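Local coordinates for protein probable Thioesterase (Bartonella henselae, PDB 3HM0) that probably hydrolyses thioesters, perhaps acyl-CoA substrates, as a four-chain hotdog-fold member of the thioesterase superfamily, at residues 58-70 against 127-141. Sequence-based numbering, arbitrary orientation.
Sequences RYLEFFERGRSEF and MEQYILHGESMLVTA
Phe63 drives its ring between Ile131 and Ala141, residues of two adjacent strands of a beta hairpin. Ile131 CD1 lies over one face, 3.7 Å from the Phe63 ring centroid, and Ala141 CB over the opposite face, while Val139 CG1 meets the ring's edge near its plane. With CG anti to the carbonyl carbon (chi1 -78°), the phenyl swings from the flank of the helix down to the sheet. One turn earlier, Val139 CG2 sits 3.5 Å from the Tyr59 ring centroid, almost on the ring normal. A classic beta bulge, in which Leu138 and Val139 both face Ile131, interrupts the regular pairing here. The buried polar centre is Gln129, whose extended side chain runs antiparallel to that of Phe63, its CB against Phe63 CD1. Gln129 NE2 donates to Phe63 O at 2.8 Å, although that carbonyl already accepts the helical bond from Arg67 N; NE2 also bonds Thr115 OG1 of the neighbouring strand. Gln129 OE1 takes Arg67 NH1 at 3.0 Å; NH1 lies in the Gln129 carbonyl plane and OE1 at the guanidinium edge, although the two flat groups stand 77° apart. Bonds at both ends of the amide thus fix its rotation. Contact thins toward Phe70, which is partly exposed: there Met127 CE reaches over one ring face, 4.0 Å from the Phe70 centroid, and Met127 SD rests against Arg67 CD. At the other end, the type II' turn from His133 to Ser136 leads into solvent beyond the helix. Helix segment 58-70 crosses strand segment 127-133 at 121° between their N-to-C directions, helix 58-72 lying on the antiparallel sheet as in a hotdog fold; strands 110-120 and 90-101 flank the hairpin, Phe62 touching Leu111 and Arg67 touching Val94, and the helix's far side meets two other subunits through Glu61 and Glu64.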
loop_
_atom_site.group_PDB
_atom_site.type_symbol
_atom_site.label_atom_id
_atom_site.label_comp_id
_atom_site.label_asym_id
_atom_site.label_seq_id
_atom_site.Cartn_x
_atom_site.Cartn_y
_atom_site.Cartn_z
ATOM N N ARG A 58 -0.912 0.060 8.047
ATOM C CA ARG A 58 -0.200 1.305 7.772
ATOM C C ARG A 58 0.693 1.730 8.946
ATOM O O ARG A 58 1.735 2.363 8.730
ATOM C CB ARG A 58 -1.123 2.451 7.310
ATOM C CG ARG A 58 -2.061 2.115 6.143
ATOM C CD ARG A 58 -1.388 2.140 4.775
ATOM N NE ARG A 58 -0.895 3.490 4.505
ATOM C CZ ARG A 58 -0.569 3.981 3.316
ATOM N NH1 ARG A 58 -0.679 3.248 2.221
ATOM N NH2 ARG A 58 -0.147 5.233 3.229
ATOM N N TYR A 59 0.311 1.358 10.171
ATOM C CA TYR A 59 1.190 1.597 11.336
ATOM C C TYR A 59 2.557 0.979 11.128
ATOM O O TYR A 59 3.540 1.541 11.579
ATOM C CB TYR A 59 0.600 1.079 12.664
ATOM C CG TYR A 59 -0.644 1.799 13.123
ATOM C CD1 TYR A 59 -0.585 3.116 13.556
ATOM C CD2 TYR A 59 -1.883 1.154 13.134
ATOM C CE1 TYR A 59 -1.724 3.780 13.986
ATOM C CE2 TYR A 59 -3.053 1.820 13.579
ATOM C CZ TYR A 59 -2.950 3.132 14.005
ATOM O OH TYR A 59 -4.067 3.824 14.437
ATOM N N LEU A 60 2.630 -0.161 10.445
ATOM C CA LEU A 60 3.928 -0.761 10.120
ATOM C C LEU A 60 4.741 0.084 9.118
ATOM O O LEU A 60 5.965 0.030 9.126
ATOM C CB LEU A 60 3.792 -2.187 9.595
ATOM C CG LEU A 60 3.548 -3.381 10.525
ATOM C CD1 LEU A 60 2.109 -3.408 11.087
ATOM C CD2 LEU A 60 3.841 -4.662 9.733
ATOM N N GLU A 61 4.065 0.847 8.258
ATOM C CA GLU A 61 4.770 1.786 7.375
ATOM C C GLU A 61 5.370 2.901 8.181
ATOM O O GLU A 61 6.525 3.271 7.954
ATOM C CB GLU A 61 3.867 2.325 6.248
ATOM C CG GLU A 61 3.631 1.258 5.179
ATOM C CD GLU A 61 2.923 1.780 3.977
ATOM O OE1 GLU A 61 2.877 3.009 3.814
ATOM O OE2 GLU A 61 2.414 0.954 3.198
ATOM N N PHE A 62 4.596 3.417 9.137
ATOM C CA PHE A 62 5.078 4.462 10.030
ATOM C C PHE A 62 6.259 3.974 10.884
ATOM O O PHE A 62 7.257 4.680 11.032
ATOM C CB PHE A 62 3.938 5.012 10.902
ATOM C CG PHE A 62 2.864 5.774 10.130
ATOM C CD1 PHE A 62 3.193 6.822 9.278
ATOM C CD2 PHE A 62 1.518 5.468 10.302
ATOM C CE1 PHE A 62 2.215 7.521 8.583
ATOM C CE2 PHE A 62 0.519 6.186 9.612
ATOM C CZ PHE A 62 0.881 7.203 8.742
ATOM N N PHE A 63 6.170 2.756 11.421
ATOM C CA PHE A 63 7.301 2.164 12.159
ATOM C C PHE A 63 8.544 2.036 11.300
ATOM O O PHE A 63 9.634 2.283 11.789
ATOM C CB PHE A 63 6.950 0.780 12.718
ATOM C CG PHE A 63 6.102 0.815 13.954
ATOM C CD1 PHE A 63 6.457 1.630 15.041
ATOM C CD2 PHE A 63 4.976 0.008 14.059
ATOM C CE1 PHE A 63 5.689 1.658 16.222
ATOM C CE2 PHE A 63 4.195 0.022 15.237
ATOM C CZ PHE A 63 4.560 0.858 16.323
ATOM N N GLU A 64 8.373 1.624 10.036
ATOM C CA GLU A 64 9.466 1.565 9.058
ATOM C C GLU A 64 10.144 2.946 8.843
ATOM O O GLU A 64 11.368 3.028 8.790
ATOM C CB GLU A 64 8.979 0.973 7.732
ATOM C CG GLU A 64 10.077 0.466 6.778
ATOM C CD GLU A 64 9.982 1.132 5.401
ATOM O OE1 GLU A 64 9.021 0.858 4.648
ATOM O OE2 GLU A 64 10.878 1.953 5.065
ATOM N N ARG A 65 9.348 4.014 8.745
ATOM C CA ARG A 65 9.864 5.395 8.700
ATOM C C ARG A 65 10.745 5.716 9.905
ATOM O O ARG A 65 11.802 6.337 9.763
ATOM C CB ARG A 65 8.721 6.433 8.601
ATOM C CG ARG A 65 7.919 6.323 7.311
ATOM C CD ARG A 65 7.026 7.530 7.072
ATOM N NE ARG A 65 5.863 7.113 6.282
ATOM C CZ ARG A 65 4.805 7.867 6.009
ATOM N NH1 ARG A 65 3.804 7.365 5.303
ATOM N NH2 ARG A 65 4.739 9.108 6.453
ATOM N N GLY A 66 10.304 5.285 11.083
ATOM C CA GLY A 66 11.057 5.501 12.318
ATOM C C GLY A 66 12.423 4.852 12.241
ATOM O O GLY A 66 13.423 5.490 12.525
ATOM N N ARG A 67 12.447 3.582 11.837
ATOM C CA ARG A 67 13.670 2.805 11.725
ATOM C C ARG A 67 14.587 3.380 10.666
ATOM O O ARG A 67 15.754 3.569 10.932
ATOM C CB ARG A 67 13.381 1.329 11.411
ATOM C CG ARG A 67 12.441 0.675 12.417
ATOM C CD ARG A 67 12.495 -0.836 12.393
ATOM N NE ARG A 67 12.061 -1.374 11.112
ATOM C CZ ARG A 67 10.795 -1.621 10.802
ATOM N NH1 ARG A 67 9.838 -1.391 11.684
ATOM N NH2 ARG A 67 10.482 -2.100 9.597
ATOM N N SER A 68 14.074 3.653 9.469
ATOM C CA SER A 68 14.881 4.245 8.399
ATOM C C SER A 68 15.511 5.583 8.794
ATOM O O SER A 68 16.622 5.888 8.371
ATOM C CB SER A 68 14.046 4.462 7.137
ATOM O OG SER A 68 13.738 3.256 6.493
ATOM N N GLU A 69 14.787 6.375 9.578
ATOM C CA GLU A 69 15.253 7.691 9.968
ATOM C C GLU A 69 16.304 7.570 11.059
ATOM O O GLU A 69 17.184 8.433 11.187
ATOM C CB GLU A 69 14.104 8.602 10.434
ATOM C CG GLU A 69 13.105 9.019 9.343
ATOM C CD GLU A 69 13.707 9.861 8.220
ATOM O OE1 GLU A 69 14.847 10.330 8.359
ATOM O OE2 GLU A 69 13.038 10.055 7.181
ATOM N N PHE A 70 16.197 6.502 11.846
ATOM C CA PHE A 70 17.207 6.143 12.828
ATOM C C PHE A 70 18.486 5.819 12.060
ATOM O O PHE A 70 19.536 6.403 12.323
ATOM C CB PHE A 70 16.723 4.929 13.626
ATOM C CG PHE A 70 17.604 4.551 14.776
ATOM C CD1 PHE A 70 17.282 4.955 16.070
ATOM C CD2 PHE A 70 18.728 3.760 14.581
ATOM C CE1 PHE A 70 18.081 4.593 17.160
ATOM C CE2 PHE A 70 19.537 3.400 15.656
ATOM C CZ PHE A 70 19.208 3.821 16.955
ATOM N N MET A 127 14.537 -3.676 18.172
ATOM C CA MET A 127 14.027 -2.327 18.347
ATOM C C MET A 127 12.708 -2.253 19.122
ATOM O O MET A 127 11.847 -3.150 19.029
ATOM C CB MET A 127 13.914 -1.619 16.989
ATOM C CG MET A 127 15.153 -0.840 16.591
ATOM S SD MET A 127 15.118 -0.362 14.847
ATOM C CE MET A 127 16.206 1.051 14.789
ATOM N N GLU A 128 12.564 -1.180 19.895
ATOM C CA GLU A 128 11.320 -0.884 20.586
ATOM C C GLU A 128 10.780 0.390 19.983
ATOM O O GLU A 128 11.408 1.448 20.098
ATOM C CB GLU A 128 11.544 -0.657 22.084
ATOM C CG GLU A 128 11.633 -1.921 22.932
ATOM C CD GLU A 128 12.067 -1.633 24.391
ATOM O OE1 GLU A 128 11.989 -0.454 24.845
ATOM O OE2 GLU A 128 12.483 -2.603 25.075
ATOM N N GLN A 129 9.604 0.302 19.360
ATOM C CA GLN A 129 9.015 1.467 18.698
ATOM C C GLN A 129 7.680 1.814 19.298
ATOM O O GLN A 129 6.959 0.921 19.716
ATOM C CB GLN A 129 8.902 1.234 17.195
ATOM C CG GLN A 129 10.221 0.920 16.534
ATOM C CD GLN A 129 10.162 1.069 15.041
ATOM O OE1 GLN A 129 9.958 0.080 14.324
ATOM N NE2 GLN A 129 10.329 2.310 14.550
ATOM N N TYR A 130 7.364 3.108 19.330
ATOM C CA TYR A 130 6.104 3.612 19.860
ATOM C C TYR A 130 5.466 4.652 18.924
ATOM O O TYR A 130 6.163 5.433 18.261
ATOM C CB TYR A 130 6.304 4.213 21.269
ATOM C CG TYR A 130 6.857 3.232 22.294
ATOM C CD1 TYR A 130 6.014 2.371 22.993
ATOM C CD2 TYR A 130 8.227 3.150 22.544
ATOM C CE1 TYR A 130 6.519 1.453 23.912
ATOM C CE2 TYR A 130 8.745 2.237 23.464
ATOM C CZ TYR A 130 7.886 1.392 24.150
ATOM O OH TYR A 130 8.401 0.482 25.062
ATOM N N ILE A 131 4.135 4.665 18.878
ATOM C CA ILE A 131 3.426 5.684 18.130
ATOM C C ILE A 131 2.444 6.416 19.027
ATOM O O ILE A 131 1.513 5.824 19.557
ATOM C CB ILE A 131 2.745 5.132 16.846
ATOM C CG1 ILE A 131 3.816 4.657 15.848
ATOM C CG2 ILE A 131 1.857 6.212 16.204
ATOM C CD1 ILE A 131 3.305 3.939 14.652
ATOM N N LEU A 132 2.673 7.717 19.195
ATOM C CA LEU A 132 1.780 8.554 19.991
ATOM C C LEU A 132 1.153 9.644 19.144
ATOM O O LEU A 132 1.726 10.084 18.133
ATOM C CB LEU A 132 2.529 9.237 21.148
ATOM C CG LEU A 132 3.284 8.332 22.110
ATOM C CD1 LEU A 132 4.659 8.053 21.572
ATOM C CD2 LEU A 132 3.350 8.983 23.500
ATOM N N HIS A 133 -0.027 10.067 19.579
ATOM C CA HIS A 133 -0.578 11.315 19.151
ATOM C C HIS A 133 -0.590 12.265 20.354
ATOM O O HIS A 133 -1.408 12.113 21.264
ATOM C CB HIS A 133 -1.974 11.127 18.583
ATOM C CG HIS A 133 -2.627 12.414 18.219
ATOM N ND1 HIS A 133 -3.883 12.763 18.663
ATOM C CD2 HIS A 133 -2.178 13.466 17.490
ATOM C CE1 HIS A 133 -4.192 13.964 18.207
ATOM N NE2 HIS A 133 -3.175 14.413 17.490
ATOM N N GLY A 134 0.320 13.242 20.343
ATOM C CA GLY A 134 0.589 14.067 21.513
ATOM C C GLY A 134 1.162 13.211 22.629
ATOM O O GLY A 134 2.249 12.639 22.496
ATOM N N GLU A 135 0.404 13.109 23.714
ATOM C CA GLU A 135 0.776 12.359 24.903
ATOM C C GLU A 135 -0.023 11.075 24.996
ATOM O O GLU A 135 -0.012 10.389 26.031
ATOM C CB GLU A 135 0.447 13.177 26.150
ATOM C CG GLU A 135 1.425 14.296 26.429
ATOM C CD GLU A 135 0.760 15.445 27.165
ATOM O OE1 GLU A 135 0.113 16.279 26.478
ATOM O OE2 GLU A 135 0.884 15.504 28.420
ATOM N N SER A 136 -0.742 10.762 23.929
ATOM C CA SER A 136 -1.562 9.576 23.915
ATOM C C SER A 136 -0.880 8.442 23.147
ATOM O O SER A 136 -0.611 8.547 21.943
ATOM C CB SER A 136 -2.926 9.912 23.333
ATOM O OG SER A 136 -3.734 8.762 23.271
ATOM N N MET A 137 -0.598 7.350 23.851
ATOM C CA MET A 137 0.003 6.170 23.241
ATOM C C MET A 137 -1.032 5.414 22.415
ATOM O O MET A 137 -2.092 5.078 22.920
ATOM C CB MET A 137 0.579 5.266 24.321
ATOM C CG MET A 137 1.290 4.061 23.773
ATOM S SD MET A 137 2.724 4.545 22.845
ATOM C CE MET A 137 3.910 4.834 24.166
ATOM N N LEU A 138 -0.716 5.155 21.146
ATOM C CA LEU A 138 -1.643 4.482 20.228
ATOM C C LEU A 138 -1.240 3.032 19.931
ATOM O O LEU A 138 -2.043 2.101 20.110
ATOM C CB LEU A 138 -1.830 5.281 18.931
ATOM C CG LEU A 138 -2.082 6.792 19.066
ATOM C CD1 LEU A 138 -1.792 7.536 17.772
ATOM C CD2 LEU A 138 -3.471 7.119 19.578
ATOM N N VAL A 139 0.007 2.844 19.515
ATOM C CA VAL A 139 0.471 1.560 19.055
ATOM C C VAL A 139 1.894 1.391 19.569
ATOM O O VAL A 139 2.622 2.370 19.668
ATOM C CB VAL A 139 0.474 1.499 17.486
ATOM C CG1 VAL A 139 0.982 0.149 16.995
ATOM C CG2 VAL A 139 -0.905 1.774 16.914
ATOM N N THR A 140 2.286 0.166 19.911
ATOM C CA THR A 140 3.653 -0.095 20.405
ATOM C C THR A 140 4.180 -1.345 19.723
ATOM O O THR A 140 3.391 -2.219 19.382
ATOM C CB THR A 140 3.691 -0.413 21.918
ATOM O OG1 THR A 140 3.043 -1.669 22.134
ATOM C CG2 THR A 140 3.024 0.666 22.758
ATOM N N ALA A 141 5.494 -1.461 19.549
ATOM C CA ALA A 141 6.022 -2.625 18.843
ATOM C C ALA A 141 7.441 -3.052 19.238
ATOM O O ALA A 141 8.298 -2.206 19.556
ATOM C CB ALA A 141 5.925 -2.419 17.328
#